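Local coordinates for protein type I site-specific restriction-modification system, R (Restriction) subunit (Vibrio vulnificus, PDB 3H1T) that is the N-terminal part of a putative type I restriction-modification R subunit that probably uses ATP to move along DNA, at residues 47-58 with 72-83. Residues are numbered along the deposited sequence; the frame is centred on the assembly and turned at random.
Sequences PSAITEQYTFTD and EQKRADYLLKYT
Leu79 lays its CG over one face of the Tyr54 ring, 4.1 Å from the ring centroid to CG and displaced toward the rim, a CH-pi contact. The Phe56 ring receives Lys74 CB over one face, CB lying 4.0 Å from its centroid, with Ala76 N near the plane at its edge; Ile113 and Leu114 of helix 104-114 also pack against this ring. At the Tyr78 ring, Ile50 CG2 sits at the edge, in plane, 3.6 Å from CD2. Glu52 CG comes obliquely within 3.2 Å of Tyr78 CE2, carboxylate and ring planes 24° apart. With CG of Tyr78 anti to its carbonyl carbon (chi1 -62°), the ring's CD2-CE2 side lies beside Ile50 and Glu52 of strand 49-55, while its OH bonds to Thr35 of helix 26-40. The two segments form an antiparallel pair at one margin of the six-stranded mixed sheet of the N-terminal domain, strand 49-55 being outermost. Ala49 with Lys81 and Thr51 with Leu79 are hydrogen-bonded pairs, and Thr51 N bonds to Leu79 O at 3.1 Å. A G1 beta bulge then sets Gln53 and Tyr54 both against Ala76: Tyr54 N reaches Ala76 O at 2.8 Å, whereas Gln53 N turns to Asp77 O, 2.7 Å away and 44° out of that carbonyl's plane. Gln53 takes the left-handed backbone region, consistent with the bulge's first position. Beyond it, Phe56 N bonds to Lys74 O. At the other end Ser48 OG donates to Tyr82 O at 2.8 Å. Lys74 NZ bridges to Glu72 OE2 and also to Asp367 and Asp368.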
loop_
_atom_site.group_PDB
_atom_site.type_symbol
_atom_site.label_atom_id
_atom_site.label_comp_id
_atom_site.label_asym_id
_atom_site.label_seq_id
_atom_site.Cartn_x
_atom_site.Cartn_y
_atom_site.Cartn_z
ATOM N N PRO A 47 -27.633 10.615 -9.877
ATOM C CA PRO A 47 -26.313 9.990 -10.014
ATOM C C PRO A 47 -26.107 8.599 -9.410
ATOM O O PRO A 47 -25.057 7.989 -9.607
ATOM C CB PRO A 47 -25.407 11.047 -9.391
ATOM C CG PRO A 47 -26.192 11.429 -8.212
ATOM C CD PRO A 47 -27.612 11.582 -8.763
ATOM N N SER A 48 -27.092 8.080 -8.691
ATOM C CA SER A 48 -26.929 6.763 -8.079
ATOM C C SER A 48 -26.838 5.654 -9.117
ATOM O O SER A 48 -27.295 5.823 -10.248
ATOM C CB SER A 48 -28.095 6.480 -7.132
ATOM O OG SER A 48 -28.223 7.530 -6.194
ATOM N N ALA A 49 -26.247 4.523 -8.735
ATOM C CA ALA A 49 -26.122 3.390 -9.649
ATOM C C ALA A 49 -26.104 2.056 -8.901
ATOM O O ALA A 49 -26.001 2.013 -7.667
ATOM C CB ALA A 49 -24.844 3.522 -10.482
ATOM N N ILE A 50 -26.239 0.978 -9.670
ATOM C CA ILE A 50 -26.214 -0.391 -9.166
ATOM C C ILE A 50 -25.179 -1.094 -10.008
ATOM O O ILE A 50 -25.201 -0.995 -11.235
ATOM C CB ILE A 50 -27.525 -1.185 -9.433
ATOM C CG1 ILE A 50 -28.677 -0.641 -8.597
ATOM C CG2 ILE A 50 -27.334 -2.641 -9.077
ATOM C CD1 ILE A 50 -29.567 0.287 -9.364
ATOM N N THR A 51 -24.251 -1.787 -9.372
ATOM C CA THR A 51 -23.276 -2.539 -10.128
ATOM C C THR A 51 -23.310 -3.967 -9.604
ATOM O O THR A 51 -22.860 -4.286 -8.495
ATOM C CB THR A 51 -21.868 -1.928 -10.045
ATOM O OG1 THR A 51 -20.898 -2.978 -9.928
ATOM C CG2 THR A 51 -21.767 -0.954 -8.899
ATOM N N GLU A 52 -23.917 -4.827 -10.407
ATOM C CA GLU A 52 -24.042 -6.236 -10.080
ATOM C C GLU A 52 -22.704 -6.915 -10.285
ATOM O O GLU A 52 -21.942 -6.562 -11.183
ATOM C CB GLU A 52 -25.065 -6.916 -10.989
ATOM C CG GLU A 52 -26.498 -6.486 -10.814
ATOM C CD GLU A 52 -27.457 -7.383 -11.580
ATOM O OE1 GLU A 52 -27.420 -8.621 -11.367
ATOM O OE2 GLU A 52 -28.246 -6.845 -12.392
ATOM N N GLN A 53 -22.447 -7.920 -9.466
ATOM C CA GLN A 53 -21.209 -8.655 -9.565
ATOM C C GLN A 53 -20.044 -7.672 -9.572
ATOM O O GLN A 53 -19.308 -7.581 -10.548
ATOM C CB GLN A 53 -21.202 -9.493 -10.850
ATOM C CG GLN A 53 -22.241 -10.608 -10.889
ATOM C CD GLN A 53 -22.119 -11.584 -9.725
ATOM O OE1 GLN A 53 -21.030 -12.048 -9.405
ATOM N NE2 GLN A 53 -23.245 -11.907 -9.097
ATOM N N TYR A 54 -19.894 -6.928 -8.483
ATOM C CA TYR A 54 -18.806 -5.965 -8.347
ATOM C C TYR A 54 -17.527 -6.742 -8.016
ATOM O O TYR A 54 -17.405 -7.324 -6.934
ATOM C CB TYR A 54 -19.129 -4.983 -7.218
ATOM C CG TYR A 54 -18.004 -4.049 -6.839
ATOM C CD1 TYR A 54 -17.479 -3.148 -7.761
ATOM C CD2 TYR A 54 -17.492 -4.038 -5.537
ATOM C CE1 TYR A 54 -16.472 -2.253 -7.398
ATOM C CE2 TYR A 54 -16.491 -3.155 -5.165
ATOM C CZ TYR A 54 -15.980 -2.264 -6.097
ATOM O OH TYR A 54 -14.966 -1.402 -5.738
ATOM N N THR A 55 -16.601 -6.787 -8.965
ATOM C CA THR A 55 -15.336 -7.477 -8.759
ATOM C C THR A 55 -14.364 -6.374 -8.394
ATOM O O THR A 55 -14.202 -5.411 -9.143
ATOM C CB THR A 55 -14.881 -8.195 -10.041
ATOM O OG1 THR A 55 -15.924 -9.064 -10.492
ATOM C CG2 THR A 55 -13.649 -9.037 -9.773
ATOM N N PHE A 56 -13.723 -6.497 -7.240
ATOM C CA PHE A 56 -12.823 -5.448 -6.793
ATOM C C PHE A 56 -11.449 -5.938 -6.365
ATOM O O PHE A 56 -10.667 -5.170 -5.808
ATOM C CB PHE A 56 -13.473 -4.686 -5.639
ATOM C CG PHE A 56 -13.861 -5.568 -4.475
ATOM C CD1 PHE A 56 -15.059 -6.275 -4.492
ATOM C CD2 PHE A 56 -13.016 -5.706 -3.376
ATOM C CE1 PHE A 56 -15.407 -7.105 -3.435
ATOM C CE2 PHE A 56 -13.355 -6.528 -2.312
ATOM C CZ PHE A 56 -14.553 -7.233 -2.339
ATOM N N THR A 57 -11.164 -7.212 -6.606
ATOM C CA THR A 57 -9.874 -7.801 -6.249
ATOM C C THR A 57 -9.278 -8.464 -7.496
ATOM O O THR A 57 -9.985 -8.664 -8.482
ATOM C CB THR A 57 -10.066 -8.812 -5.106
ATOM O OG1 THR A 57 -9.810 -8.159 -3.859
ATOM C CG2 THR A 57 -9.165 -10.014 -5.264
ATOM N N ASP A 58 -7.981 -8.763 -7.477
ATOM C CA ASP A 58 -7.337 -9.380 -8.634
ATOM C C ASP A 58 -7.019 -10.852 -8.469
ATOM O O ASP A 58 -6.579 -11.488 -9.421
ATOM C CB ASP A 58 -6.046 -8.650 -9.007
ATOM C CG ASP A 58 -6.301 -7.410 -9.813
ATOM O OD1 ASP A 58 -7.477 -7.178 -10.190
ATOM O OD2 ASP A 58 -5.337 -6.668 -10.079
ATOM N N GLU A 72 -8.829 -16.853 -5.839
ATOM C CA GLU A 72 -9.551 -15.686 -5.345
ATOM C C GLU A 72 -10.473 -14.919 -6.324
ATOM O O GLU A 72 -11.296 -15.528 -6.978
ATOM C CB GLU A 72 -8.466 -14.733 -4.807
ATOM C CG GLU A 72 -8.899 -13.722 -3.727
ATOM C CD GLU A 72 -9.026 -14.314 -2.329
ATOM O OE1 GLU A 72 -8.400 -15.358 -2.037
ATOM O OE2 GLU A 72 -9.760 -13.698 -1.525
ATOM N N GLN A 73 -10.320 -13.583 -6.345
ATOM C CA GLN A 73 -11.123 -12.641 -7.156
ATOM C C GLN A 73 -12.405 -12.311 -6.395
ATOM O O GLN A 73 -13.439 -12.895 -6.653
ATOM C CB GLN A 73 -11.444 -13.223 -8.528
ATOM C CG GLN A 73 -10.501 -12.821 -9.651
ATOM C CD GLN A 73 -10.833 -11.455 -10.193
ATOM O OE1 GLN A 73 -11.016 -11.266 -11.402
ATOM N NE2 GLN A 73 -10.923 -10.490 -9.301
ATOM N N LYS A 74 -12.325 -11.381 -5.442
ATOM C CA LYS A 74 -13.480 -11.022 -4.615
ATOM C C LYS A 74 -14.563 -10.273 -5.379
ATOM O O LYS A 74 -14.273 -9.351 -6.149
ATOM C CB LYS A 74 -13.005 -10.217 -3.407
ATOM C CG LYS A 74 -12.104 -11.015 -2.471
ATOM C CD LYS A 74 -11.554 -10.143 -1.360
ATOM C CE LYS A 74 -10.898 -10.971 -0.255
ATOM N NZ LYS A 74 -9.417 -11.116 -0.407
ATOM N N ARG A 75 -15.817 -10.641 -5.121
ATOM C CA ARG A 75 -16.955 -10.082 -5.841
ATOM C C ARG A 75 -18.187 -9.996 -4.934
ATOM O O ARG A 75 -18.461 -10.909 -4.150
ATOM C CB ARG A 75 -17.207 -11.026 -7.019
ATOM C CG ARG A 75 -18.079 -10.596 -8.169
ATOM C CD ARG A 75 -18.216 -11.808 -9.080
ATOM N NE ARG A 75 -17.113 -12.764 -8.893
ATOM C CZ ARG A 75 -15.955 -12.746 -9.564
ATOM N NH1 ARG A 75 -15.726 -11.822 -10.490
ATOM N NH2 ARG A 75 -15.024 -13.664 -9.316
ATOM N N ALA A 76 -18.908 -8.890 -5.030
ATOM C CA ALA A 76 -20.122 -8.709 -4.250
ATOM C C ALA A 76 -21.306 -8.760 -5.221
ATOM O O ALA A 76 -21.220 -8.219 -6.321
ATOM C CB ALA A 76 -20.090 -7.365 -3.520
ATOM N N ASP A 77 -22.396 -9.415 -4.832
ATOM C CA ASP A 77 -23.557 -9.510 -5.713
ATOM C C ASP A 77 -23.984 -8.140 -6.231
ATOM O O ASP A 77 -24.160 -7.962 -7.433
ATOM C CB ASP A 77 -24.723 -10.196 -5.008
ATOM C CG ASP A 77 -24.431 -11.640 -4.693
ATOM O OD1 ASP A 77 -23.693 -12.268 -5.476
ATOM O OD2 ASP A 77 -24.943 -12.153 -3.682
ATOM N N TYR A 78 -24.149 -7.177 -5.330
ATOM C CA TYR A 78 -24.526 -5.832 -5.719
ATOM C C TYR A 78 -23.799 -4.810 -4.878
ATOM O O TYR A 78 -23.557 -5.016 -3.697
ATOM C CB TYR A 78 -26.019 -5.562 -5.552
ATOM C CG TYR A 78 -26.961 -6.408 -6.373
ATOM C CD1 TYR A 78 -27.410 -7.644 -5.904
ATOM C CD2 TYR A 78 -27.491 -5.923 -7.562
ATOM C CE1 TYR A 78 -28.368 -8.368 -6.589
ATOM C CE2 TYR A 78 -28.457 -6.641 -8.254
ATOM C CZ TYR A 78 -28.895 -7.867 -7.752
ATOM O OH TYR A 78 -29.891 -8.591 -8.366
ATOM N N LEU A 79 -23.467 -3.694 -5.509
ATOM C CA LEU A 79 -22.807 -2.601 -4.846
ATOM C C LEU A 79 -23.759 -1.457 -5.146
ATOM O O LEU A 79 -24.132 -1.242 -6.296
ATOM C CB LEU A 79 -21.430 -2.362 -5.466
ATOM C CG LEU A 79 -20.314 -1.570 -4.760
ATOM C CD1 LEU A 79 -20.030 -0.310 -5.541
ATOM C CD2 LEU A 79 -20.679 -1.255 -3.322
ATOM N N LEU A 80 -24.182 -0.734 -4.117
ATOM C CA LEU A 80 -25.104 0.371 -4.323
ATOM C C LEU A 80 -24.322 1.656 -4.190
ATOM O O LEU A 80 -23.807 1.955 -3.126
ATOM C CB LEU A 80 -26.227 0.308 -3.294
ATOM C CG LEU A 80 -26.964 -1.033 -3.266
ATOM C CD1 LEU A 80 -28.074 -0.951 -2.249
ATOM C CD2 LEU A 80 -27.542 -1.374 -4.622
ATOM N N LYS A 81 -24.217 2.410 -5.278
ATOM C CA LYS A 81 -23.470 3.656 -5.249
ATOM C C LYS A 81 -24.405 4.844 -5.159
ATOM O O LYS A 81 -25.342 4.969 -5.948
ATOM C CB LYS A 81 -22.567 3.771 -6.495
ATOM C CG LYS A 81 -21.595 2.602 -6.647
ATOM C CD LYS A 81 -20.357 2.943 -7.464
ATOM C CE LYS A 81 -20.632 3.062 -8.943
ATOM N NZ LYS A 81 -19.370 2.857 -9.706
ATOM N N TYR A 82 -24.174 5.697 -4.167
ATOM C CA TYR A 82 -25.000 6.884 -4.015
ATOM C C TYR A 82 -24.696 7.783 -5.206
ATOM O O TYR A 82 -25.582 8.377 -5.821
ATOM C CB TYR A 82 -24.660 7.629 -2.738
ATOM C CG TYR A 82 -25.446 8.900 -2.640
ATOM C CD1 TYR A 82 -26.838 8.865 -2.570
ATOM C CD2 TYR A 82 -24.812 10.138 -2.643
ATOM C CE1 TYR A 82 -27.581 10.034 -2.500
ATOM C CE2 TYR A 82 -25.544 11.313 -2.576
ATOM C CZ TYR A 82 -26.928 11.257 -2.503
ATOM O OH TYR A 82 -27.655 12.421 -2.424
ATOM N N THR A 83 -23.409 7.852 -5.507
ATOM C CA THR A 83 -22.876 8.629 -6.603
ATOM C C THR A 83 -21.901 7.708 -7.334
ATOM O O THR A 83 -21.621 6.598 -6.866
ATOM C CB THR A 83 -22.198 9.896 -6.050
ATOM O OG1 THR A 83 -23.104 10.995 -6.184
ATOM C CG2 THR A 83 -20.930 10.211 -6.761
#